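Side-chain contacts in beta-glucoside phosphorylase BglX (Unidentified, PDB 5VQE), which probably cleaves beta-glucosides by phosphorolysis as a member of glycoside hydrolase family 3, and binds 2-deoxy-2-fluoroglucose in its pocket: residues Glu3-Leu6 with Pro10-Leu13; Lys70-Phe75 with Gly102-Gly107; Val293-Ser298 with His302-Thr307; Ile541-Leu544 with Ser549-Gly552. One frame throughout, in Å; residues are numbered along the deposited sequence. Where two conformers were deposited one is given.

Interaction 1. Residues Glu3-Leu6 with Pro10-Leu13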
loop_
_atom_site.group_PDB
_atom_site.type_symbol
_atom_site.label_atom_id
_atom_site.label_comp_id
_atom_site.label_asym_id
_atom_site.label_seq_id
_atom_site.Cartn_x
_atom_site.Cartn_y
_atom_site.Cartn_z
ATOM N N GLU A 3 24.063 -22.014 -6.595
ATOM C CA GLU A 3 25.001 -20.908 -6.744
ATOM C C GLU A 3 24.580 -19.974 -7.868
ATOM O O GLU A 3 24.806 -18.763 -7.787
ATOM C CB GLU A 3 26.412 -21.442 -6.994
ATOM C CG GLU A 3 27.019 -22.189 -5.810
ATOM C CD GLU A 3 26.525 -23.613 -5.682
ATOM O OE1 GLU A 3 25.911 -24.128 -6.640
ATOM O OE2 GLU A 3 26.758 -24.222 -4.616
ATOM N N SER A 4 23.952 -20.506 -8.914
ATOM C CA SER A 4 23.518 -19.668 -10.026
ATOM C C SER A 4 22.431 -18.683 -9.606
ATOM O O SER A 4 22.270 -17.635 -10.244
ATOM C CB SER A 4 23.026 -20.546 -11.174
ATOM O OG SER A 4 21.921 -21.336 -10.772
ATOM N N ILE A 5 21.675 -18.998 -8.559
ATOM C CA ILE A 5 20.688 -18.066 -8.013
ATOM C C ILE A 5 21.303 -17.170 -6.950
ATOM O O ILE A 5 21.163 -15.945 -6.997
ATOM C CB ILE A 5 19.485 -18.845 -7.441
ATOM C CG1 ILE A 5 18.709 -19.563 -8.553
ATOM C CG2 ILE A 5 18.555 -17.905 -6.662
ATOM C CD1 ILE A 5 17.741 -20.599 -8.036
ATOM N N LEU A 6 21.999 -17.769 -5.977
ATOM C CA LEU A 6 22.356 -17.067 -4.750
ATOM C C LEU A 6 23.572 -16.153 -4.892
ATOM O O LEU A 6 23.755 -15.260 -4.052
ATOM C CB LEU A 6 22.606 -18.082 -3.630
ATOM C CG LEU A 6 21.404 -18.960 -3.292
ATOM C CD1 LEU A 6 21.794 -20.033 -2.302
ATOM C CD2 LEU A 6 20.266 -18.132 -2.738
ATOM N N PRO A 10 19.334 -10.460 -6.984
ATOM C CA PRO A 10 19.462 -9.512 -5.877
ATOM C C PRO A 10 19.984 -10.146 -4.582
ATOM O O PRO A 10 19.818 -9.559 -3.516
ATOM C CB PRO A 10 18.028 -9.046 -5.688
ATOM C CG PRO A 10 17.248 -10.300 -5.910
ATOM C CD PRO A 10 17.995 -11.075 -6.987
ATOM N N TYR A 11 20.580 -11.333 -4.675
ATOM C CA TYR A 11 21.139 -12.009 -3.505
ATOM C C TYR A 11 22.589 -11.595 -3.249
ATOM O O TYR A 11 22.905 -11.051 -2.190
ATOM C CB TYR A 11 21.038 -13.531 -3.678
ATOM C CG TYR A 11 19.636 -14.065 -3.483
ATOM C CD1 TYR A 11 19.150 -14.350 -2.210
ATOM C CD2 TYR A 11 18.791 -14.271 -4.569
ATOM C CE1 TYR A 11 17.880 -14.823 -2.028
ATOM C CE2 TYR A 11 17.516 -14.740 -4.394
ATOM C CZ TYR A 11 17.059 -15.013 -3.125
ATOM O OH TYR A 11 15.776 -15.480 -2.964
ATOM N N ASN A 12 23.481 -11.865 -4.204
ATOM C CA ASN A 12 24.885 -11.465 -4.095
ATOM C C ASN A 12 25.542 -12.055 -2.849
ATOM O O ASN A 12 26.316 -11.383 -2.161
ATOM C CB ASN A 12 25.029 -9.939 -4.080
ATOM C CG ASN A 12 24.296 -9.263 -5.224
ATOM O OD1 ASN A 12 23.401 -8.442 -5.007
ATOM N ND2 ASN A 12 24.674 -9.597 -6.444
ATOM N N LEU A 13 25.241 -13.318 -2.550
ATOM C CA LEU A 13 25.771 -13.933 -1.343
ATOM C C LEU A 13 27.212 -14.380 -1.546
ATOM O O LEU A 13 27.654 -14.663 -2.665
ATOM C CB LEU A 13 24.921 -15.124 -0.911
ATOM C CG LEU A 13 23.462 -14.823 -0.556
ATOM C CD1 LEU A 13 22.760 -16.068 -0.097
ATOM C CD2 LEU A 13 23.338 -13.758 0.521
#
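L6 lays one methyl, CD2, over a face of the Y11 ring, and the pair illustrates how a short turn can be packed on its own side chains. That methyl sits 4.1 Å from the ring centroid and only 15° off the ring normal, a CH-pi contact shifted toward the rim on the CD1-CE1 side. L6 reaches it with CG anti to its own carbonyl carbon (chi1 -60°) and an extended second torsion. I5 meets the same ring differently: its CG2, the branch anti to the backbone N, runs alongside and comes 4.0 Å from Y11 CE2. The backbone closes what the side chains begin, L13 N donating to L6 O at 2.9 Å. This joins the C-terminal end of the short helix 3-6 to the loop leading into helix 15-27, on the flank of helix 340-356; a cis peptide precedes P10 in the connection. The L13 side chain lies close to the accepting L6 O, and its CD1 stands 4.1 Å from L6 CB. The phenolic end of Y11 leads beyond the turn, where OH bonds to R349 O on helix 340-356, while I5 O takes a bond from N282.

Interaction 2. Residues Lys70-Phe75 with Gly102-Gly107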
loop_
_atom_site.group_PDB
_atom_site.type_symbol
_atom_site.label_atom_id
_atom_site.label_comp_id
_atom_site.label_asym_id
_atom_site.label_seq_id
_atom_site.Cartn_x
_atom_site.Cartn_y
_atom_site.Cartn_z
ATOM N N LYS A 70 6.219 -0.418 20.414
ATOM C CA LYS A 70 6.858 -1.108 21.528
ATOM C C LYS A 70 6.457 -2.576 21.571
ATOM O O LYS A 70 7.276 -3.434 21.920
ATOM C CB LYS A 70 6.511 -0.408 22.844
ATOM C CG LYS A 70 6.726 -1.261 24.071
ATOM N N ARG A 71 5.213 -2.886 21.204
ATOM C CA ARG A 71 4.771 -4.275 21.158
ATOM C C ARG A 71 5.400 -5.017 19.984
ATOM O O ARG A 71 5.776 -6.191 20.115
ATOM C CB ARG A 71 3.245 -4.339 21.079
ATOM C CG ARG A 71 2.544 -3.843 22.334
ATOM C CD ARG A 71 2.657 -4.845 23.471
ATOM N NE ARG A 71 1.707 -5.942 23.322
ATOM C CZ ARG A 71 1.592 -6.952 24.178
ATOM N NH1 ARG A 71 2.376 -7.013 25.247
ATOM N NH2 ARG A 71 0.697 -7.904 23.965
ATOM N N MET A 72 5.515 -4.361 18.825
ATOM C CA MET A 72 6.238 -4.976 17.718
ATOM C C MET A 72 7.650 -5.353 18.133
ATOM O O MET A 72 8.126 -6.443 17.802
ATOM C CB MET A 72 6.289 -4.032 16.524
ATOM C CG MET A 72 4.962 -3.803 15.870
ATOM S SD MET A 72 5.112 -2.928 14.316
ATOM C CE MET A 72 3.392 -2.919 13.834
ATOM N N ARG A 73 8.345 -4.455 18.841
ATOM C CA ARG A 73 9.719 -4.742 19.247
ATOM C C ARG A 73 9.766 -5.933 20.193
ATOM O O ARG A 73 10.657 -6.787 20.093
ATOM C CB ARG A 73 10.353 -3.511 19.909
ATOM C CG ARG A 73 11.823 -3.712 20.303
ATOM C CD ARG A 73 12.421 -2.492 21.005
ATOM N NE ARG A 73 13.885 -2.522 20.953
ATOM C CZ ARG A 73 14.672 -3.070 21.877
ATOM N NH1 ARG A 73 14.155 -3.639 22.959
ATOM N NH2 ARG A 73 15.991 -3.046 21.721
ATOM N N GLU A 74 8.818 -6.001 21.124
ATOM C CA GLU A 74 8.748 -7.141 22.026
ATOM C C GLU A 74 8.399 -8.414 21.264
ATOM O O GLU A 74 8.991 -9.474 21.506
ATOM C CB GLU A 74 7.720 -6.856 23.126
ATOM C CG GLU A 74 7.613 -7.926 24.188
ATOM C CD GLU A 74 6.350 -7.778 25.014
ATOM O OE1 GLU A 74 5.545 -8.732 25.052
ATOM O OE2 GLU A 74 6.160 -6.696 25.610
ATOM N N PHE A 75 7.457 -8.323 20.323
ATOM C CA PHE A 75 7.097 -9.493 19.527
ATOM C C PHE A 75 8.291 -10.016 18.734
ATOM O O PHE A 75 8.495 -11.231 18.641
ATOM C CB PHE A 75 5.941 -9.156 18.591
ATOM C CG PHE A 75 4.582 -9.163 19.249
ATOM C CD1 PHE A 75 4.443 -9.270 20.623
ATOM C CD2 PHE A 75 3.438 -9.065 18.478
ATOM C CE1 PHE A 75 3.188 -9.274 21.206
ATOM C CE2 PHE A 75 2.183 -9.071 19.060
ATOM C CZ PHE A 75 2.058 -9.175 20.420
ATOM N N GLY A 102 -1.754 0.026 7.273
ATOM C CA GLY A 102 -0.613 -0.811 7.573
ATOM C C GLY A 102 0.405 -0.058 8.399
ATOM O O GLY A 102 0.139 1.055 8.863
ATOM N N GLY A 103 1.586 -0.642 8.570
ATOM C CA GLY A 103 2.606 -0.003 9.369
ATOM C C GLY A 103 2.368 -0.255 10.847
ATOM O O GLY A 103 1.851 -1.297 11.244
ATOM N N MET A 104 2.746 0.719 11.669
ATOM C CA MET A 104 2.540 0.620 13.103
ATOM C C MET A 104 1.584 1.710 13.564
ATOM O O MET A 104 1.395 2.728 12.901
ATOM C CB MET A 104 3.867 0.703 13.868
ATOM C CG MET A 104 4.693 1.940 13.609
ATOM S SD MET A 104 6.365 1.851 14.315
ATOM C CE MET A 104 7.092 0.534 13.373
ATOM N N GLU A 105 0.967 1.468 14.715
ATOM C CA GLU A 105 -0.070 2.367 15.211
ATOM C C GLU A 105 0.478 3.766 15.487
ATOM O O GLU A 105 -0.201 4.766 15.227
ATOM C CB GLU A 105 -0.691 1.761 16.470
ATOM C CG GLU A 105 -1.730 2.615 17.156
ATOM C CD GLU A 105 -2.358 1.892 18.330
ATOM O OE1 GLU A 105 -2.639 0.681 18.193
ATOM O OE2 GLU A 105 -2.551 2.524 19.391
ATOM N N ASP A 106 1.704 3.860 16.007
ATOM C CA ASP A 106 2.249 5.129 16.489
ATOM C C ASP A 106 3.501 5.581 15.737
ATOM O O ASP A 106 4.297 6.359 16.279
ATOM C CB ASP A 106 2.541 5.035 17.988
ATOM C CG ASP A 106 3.237 3.745 18.372
ATOM O OD1 ASP A 106 3.485 2.902 17.480
ATOM O OD2 ASP A 106 3.520 3.569 19.578
ATOM N N GLY A 107 3.693 5.138 14.497
ATOM C CA GLY A 107 4.767 5.656 13.673
ATOM C C GLY A 107 4.392 6.965 12.997
ATOM O O GLY A 107 3.315 7.526 13.198
HETATM O O HOH W 1 4.941 2.054 21.168
#
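M72 and M104 supply the apolar part of this contact, with the two thioether chains crossing at an oblique angle. M72 extends straight beyond CG from helix 69-82 and presents its terminal methyl, CE, which lies 3.7 Å from M104 CB; its sulfur follows, SD standing 3.9 Å from the same CB. M104 has CG wedged between its backbone N and carbonyl carbon (chi1 57°) and bends at its last torsion, which brings its own CE to 4.1 Å from M72 SD. The M72 methyl, CE, also rests 3.4 Å from G103 O, a buried carbonyl with no partner in the model. The polar part begins with a water, which accepts from K70 N at 2.9 Å and donates to D106 OD2 at 2.6 Å, while D106 OD1 takes the N-H of A69. The carboxylate thus serves the start of the helix from the type I turn M104-G107. Within the family 3 barrel domain, helix 69-82 is in this way joined to the loop after strand 88-91. The thioether packing is nondirectional and covers G103 O with a methyl rather than a donor, so the directional bonding between the segments comes from D106 and its water.

Interaction 3. Residues Val293-Ser298 with His302-Thr307; sequences VGYTCS and HEALPT
Y295 drives its ring from helix 293-296 into the side of helix 301-310, meeting A304 and L305 near its phenolic end. The L305 side chain crosses the tyrosine at about a right angle, with CD2 3.8 Å from Y295 CE1. A304 is the smaller neighbour, its CB lying 3.9 Å from Y295 CZ; both methyls approach the ring obliquely. The ring of H242 also meets that of Y295, their planes at about 55°. Having CG opposite the backbone N (chi1 -169°) carries the Y295 ring away from its own helix and toward the next. The two helices belong to the barrel domain of the family 3 fold, following strand 284-287 and preceding strand 316-317, and L316 of the latter touches both Y295 and L305. At its tip Y295 OH is hydrogen-bonded to S308 OG, one turn beyond A304, whose carbonyl oxygen stands 3.1 Å from that hydroxyl. Replacing the tyrosine with an alanine would probably leave S308 without this partner and open a gap beside A304 and L305. Hydroxyls turn back on the chain in both segments: S298 OG, just after the first helix, donates to G294 O at 2.8 Å, and T307 OG1 reaches E303 O from above the carbonyl plane.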
loop_
_atom_site.group_PDB
_atom_site.type_symbol
_atom_site.label_atom_id
_atom_site.label_comp_id
_atom_site.label_asym_id
_atom_site.label_seq_id
_atom_site.Cartn_x
_atom_site.Cartn_y
_atom_site.Cartn_z
ATOM N N VAL A 293 -10.667 -13.227 -1.777
ATOM C CA VAL A 293 -11.590 -13.884 -2.691
ATOM C C VAL A 293 -10.916 -14.175 -4.024
ATOM O O VAL A 293 -11.126 -15.238 -4.620
ATOM C CB VAL A 293 -12.850 -13.018 -2.868
ATOM C CG1 VAL A 293 -13.824 -13.687 -3.815
ATOM C CG2 VAL A 293 -13.507 -12.745 -1.511
ATOM N N GLY A 294 -10.102 -13.238 -4.518
ATOM C CA GLY A 294 -9.416 -13.449 -5.780
ATOM C C GLY A 294 -8.609 -14.729 -5.814
ATOM O O GLY A 294 -8.501 -15.373 -6.863
ATOM N N TYR A 295 -8.044 -15.125 -4.672
ATOM C CA TYR A 295 -7.346 -16.401 -4.585
ATOM C C TYR A 295 -8.325 -17.548 -4.381
ATOM O O TYR A 295 -8.324 -18.516 -5.148
ATOM C CB TYR A 295 -6.330 -16.370 -3.443
ATOM C CG TYR A 295 -5.377 -17.541 -3.430
ATOM C CD1 TYR A 295 -5.582 -18.621 -2.583
ATOM C CD2 TYR A 295 -4.280 -17.574 -4.284
ATOM C CE1 TYR A 295 -4.711 -19.706 -2.571
ATOM C CE2 TYR A 295 -3.401 -18.645 -4.284
ATOM C CZ TYR A 295 -3.618 -19.710 -3.419
ATOM O OH TYR A 295 -2.742 -20.776 -3.417
ATOM N N THR A 296 -9.179 -17.442 -3.355
ATOM C CA THR A 296 -9.982 -18.590 -2.936
ATOM C C THR A 296 -10.952 -19.032 -4.017
ATOM O O THR A 296 -11.265 -20.226 -4.113
ATOM C CB THR A 296 -10.765 -18.272 -1.660
ATOM O OG1 THR A 296 -11.648 -17.165 -1.898
ATOM C CG2 THR A 296 -9.828 -17.945 -0.491
ATOM N N CYS A 297 -11.448 -18.100 -4.831
ATOM C CA CYS A 297 -12.459 -18.442 -5.821
ATOM C C CYS A 297 -11.876 -19.021 -7.100
ATOM O O CYS A 297 -12.644 -19.456 -7.966
ATOM C CB CYS A 297 -13.294 -17.208 -6.168
ATOM S SG CYS A 297 -12.484 -16.093 -7.340
ATOM N N SER A 298 -10.552 -19.057 -7.242
ATOM C CA SER A 298 -9.951 -19.431 -8.514
ATOM C C SER A 298 -9.701 -20.921 -8.657
ATOM O O SER A 298 -9.524 -21.393 -9.785
ATOM C CB SER A 298 -8.620 -18.694 -8.713
ATOM O OG SER A 298 -8.833 -17.308 -8.900
ATOM N N HIS A 302 -7.350 -26.889 -1.503
ATOM C CA HIS A 302 -6.408 -27.978 -1.254
ATOM C C HIS A 302 -5.461 -28.169 -2.435
ATOM O O HIS A 302 -4.307 -28.567 -2.240
ATOM C CB HIS A 302 -7.152 -29.276 -0.895
ATOM C CG HIS A 302 -7.911 -29.904 -2.022
ATOM N ND1 HIS A 302 -9.242 -29.638 -2.264
ATOM C CD2 HIS A 302 -7.540 -30.832 -2.937
ATOM C CE1 HIS A 302 -9.649 -30.348 -3.301
ATOM N NE2 HIS A 302 -8.635 -31.079 -3.728
ATOM N N GLU A 303 -5.915 -27.868 -3.650
ATOM C CA GLU A 303 -5.044 -27.882 -4.818
ATOM C C GLU A 303 -4.251 -26.586 -4.957
ATOM O O GLU A 303 -3.106 -26.615 -5.425
ATOM C CB GLU A 303 -5.864 -28.087 -6.098
ATOM C CG GLU A 303 -6.584 -29.422 -6.207
ATOM C CD GLU A 303 -7.645 -29.418 -7.308
ATOM O OE1 GLU A 303 -7.668 -28.467 -8.126
ATOM O OE2 GLU A 303 -8.464 -30.360 -7.348
ATOM N N ALA A 304 -4.842 -25.450 -4.567
ATOM C CA ALA A 304 -4.259 -24.148 -4.888
ATOM C C ALA A 304 -2.940 -23.931 -4.160
ATOM O O ALA A 304 -1.964 -23.460 -4.754
ATOM C CB ALA A 304 -5.237 -23.030 -4.542
ATOM N N LEU A 305 -2.895 -24.246 -2.867
ATOM C CA LEU A 305 -1.724 -23.892 -2.068
ATOM C C LEU A 305 -0.450 -24.530 -2.605
ATOM O O LEU A 305 0.518 -23.792 -2.858
ATOM C CB LEU A 305 -1.989 -24.237 -0.596
ATOM C CG LEU A 305 -3.184 -23.479 0.022
ATOM C CD1 LEU A 305 -3.440 -23.881 1.458
ATOM C CD2 LEU A 305 -3.006 -21.958 -0.034
ATOM N N PRO A 306 -0.373 -25.844 -2.834
ATOM C CA PRO A 306 0.850 -26.385 -3.442
ATOM C C PRO A 306 1.038 -25.944 -4.875
ATOM O O PRO A 306 2.181 -25.817 -5.327
ATOM C CB PRO A 306 0.656 -27.901 -3.337
ATOM C CG PRO A 306 -0.825 -28.094 -3.254
ATOM C CD PRO A 306 -1.353 -26.902 -2.526
ATOM N N THR A 307 -0.050 -25.684 -5.603
ATOM C CA THR A 307 0.080 -25.284 -6.999
ATOM C C THR A 307 0.724 -23.910 -7.121
ATOM O O THR A 307 1.512 -23.675 -8.045
ATOM C CB THR A 307 -1.289 -25.306 -7.683
ATOM O OG1 THR A 307 -1.764 -26.660 -7.771
ATOM C CG2 THR A 307 -1.224 -24.705 -9.083
#

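Interaction 4. Residues Ile541-Leu544 with Ser549-Gly552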
loop_
_atom_site.group_PDB
_atom_site.type_symbol
_atom_site.label_atom_id
_atom_site.label_comp_id
_atom_site.label_asym_id
_atom_site.label_seq_id
_atom_site.Cartn_x
_atom_site.Cartn_y
_atom_site.Cartn_z
ATOM N N ILE A 541 -4.091 24.929 5.348
ATOM C CA ILE A 541 -4.421 26.221 5.940
ATOM C C ILE A 541 -3.476 27.294 5.424
ATOM O O ILE A 541 -3.910 28.365 4.988
ATOM C CB ILE A 541 -4.388 26.124 7.477
ATOM C CG1 ILE A 541 -5.636 25.404 7.992
ATOM C CG2 ILE A 541 -4.244 27.508 8.127
ATOM C CD1 ILE A 541 -6.947 26.182 7.813
ATOM N N GLU A 542 -2.165 27.027 5.465
ATOM C CA GLU A 542 -1.210 28.030 5.008
ATOM C C GLU A 542 -1.495 28.440 3.573
ATOM O O GLU A 542 -1.398 29.622 3.225
ATOM C CB GLU A 542 0.220 27.505 5.150
ATOM C CG GLU A 542 0.619 27.197 6.578
ATOM C CD GLU A 542 0.494 28.411 7.481
ATOM O OE1 GLU A 542 1.035 29.469 7.107
ATOM O OE2 GLU A 542 -0.160 28.318 8.544
ATOM N N LYS A 543 -1.866 27.484 2.723
ATOM C CA LYS A 543 -2.030 27.794 1.311
ATOM C C LYS A 543 -3.365 28.475 1.037
ATOM O O LYS A 543 -3.448 29.371 0.189
ATOM C CB LYS A 543 -1.877 26.514 0.496
ATOM C CG LYS A 543 -0.444 25.988 0.498
ATOM C CD LYS A 543 -0.366 24.527 0.072
ATOM C CE LYS A 543 1.003 23.932 0.365
ATOM N NZ LYS A 543 2.107 24.721 -0.252
ATOM N N LEU A 544 -4.420 28.070 1.742
ATOM C CA LEU A 544 -5.704 28.744 1.582
ATOM C C LEU A 544 -5.611 30.204 2.004
ATOM O O LEU A 544 -6.218 31.076 1.376
ATOM C CB LEU A 544 -6.777 28.028 2.392
ATOM C CG LEU A 544 -7.148 26.630 1.902
ATOM C CD1 LEU A 544 -8.100 25.967 2.885
ATOM C CD2 LEU A 544 -7.749 26.675 0.520
ATOM N N SER A 549 2.511 29.041 -1.316
ATOM C CA SER A 549 2.047 28.834 -2.677
ATOM C C SER A 549 1.619 27.384 -2.885
ATOM O O SER A 549 2.079 26.471 -2.192
ATOM C CB SER A 549 3.144 29.191 -3.678
ATOM O OG SER A 549 4.304 28.420 -3.442
ATOM N N PHE A 550 0.716 27.183 -3.840
ATOM C CA PHE A 550 0.385 25.841 -4.313
ATOM C C PHE A 550 1.478 25.374 -5.261
ATOM O O PHE A 550 1.781 26.045 -6.254
ATOM C CB PHE A 550 -0.973 25.823 -5.006
ATOM C CG PHE A 550 -2.123 26.007 -4.072
ATOM C CD1 PHE A 550 -2.617 24.939 -3.345
ATOM C CD2 PHE A 550 -2.705 27.253 -3.909
ATOM C CE1 PHE A 550 -3.675 25.104 -2.476
ATOM C CE2 PHE A 550 -3.763 27.429 -3.044
ATOM C CZ PHE A 550 -4.253 26.352 -2.323
ATOM N N LYS A 551 2.076 24.229 -4.945
ATOM C CA LYS A 551 3.220 23.720 -5.676
ATOM C C LYS A 551 2.986 22.353 -6.299
ATOM O O LYS A 551 3.789 21.936 -7.143
ATOM C CB LYS A 551 4.437 23.624 -4.744
ATOM C CG LYS A 551 4.782 24.922 -4.028
ATOM C CD LYS A 551 5.821 24.682 -2.940
ATOM C CE LYS A 551 6.196 25.977 -2.207
ATOM N NZ LYS A 551 5.136 26.437 -1.257
ATOM N N GLY A 552 1.930 21.643 -5.906
ATOM C CA GLY A 552 1.736 20.290 -6.388
ATOM C C GLY A 552 1.382 20.247 -7.860
ATOM O O GLY A 552 0.787 21.169 -8.409
HETATM O O HOH W 2 1.400 22.860 -2.624
#
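S549 O is gripped by two lysines that come from opposite faces of its carbonyl plane. K543 NZ makes the shorter bond, 2.6 Å to S549 O, tilted 23° from that plane; K551 NZ bonds to S549 O at 3.2 Å and to S549 OG at 3.1 Å. The two ammonium nitrogens, K543 NZ and K551 NZ, are then 3.6 Å apart, a closeness that D389 probably makes tolerable, since its OD1 forms a salt bridge with each; K543 NZ also bonds to S548 OG. A water accepts from K551 N and, weakly, from K543 NZ. K543 gets there with a bend at its last torsion (chi4 -55°), after its aliphatic part has run obliquely across F550. Its CB lies over one face of that ring, 3.9 Å from the centroid and 22° off the normal. A methionine in place of K543 would probably leave S549 O and D389 each without one of their cationic partners. L544 and F550 both touch I527 of strand 525-528. Such a lysine, apolar along its stem and charged at its end, here ties the C-terminal turn of helix 534-544 to the following loop beside the mixed, largely parallel sheet of an alpha/beta domain.

How the interactions relate
The four contacts follow one another along the chain without touching, each a separate local solution to holding a helix to its surroundings. Interactions 2 and 3 lie within the barrel domain and are the ones near the pocket: the Y295 side chain is about 9 Å from the bound 2-deoxy-2-fluoroglucose, and G103 about 10 Å, although the centres of the two contacts are about 31 Å apart. M292, which lines that pocket, directly precedes segment 293-298. Interaction 1, at the start of the chain, comes to about 17 Å of interaction 3 between nearest atoms. Interaction 4 belongs to the C-terminal part, its centre about 48 Å from those of interactions 1 and 3; it and interaction 3 lie on opposite sides of the chain's centre.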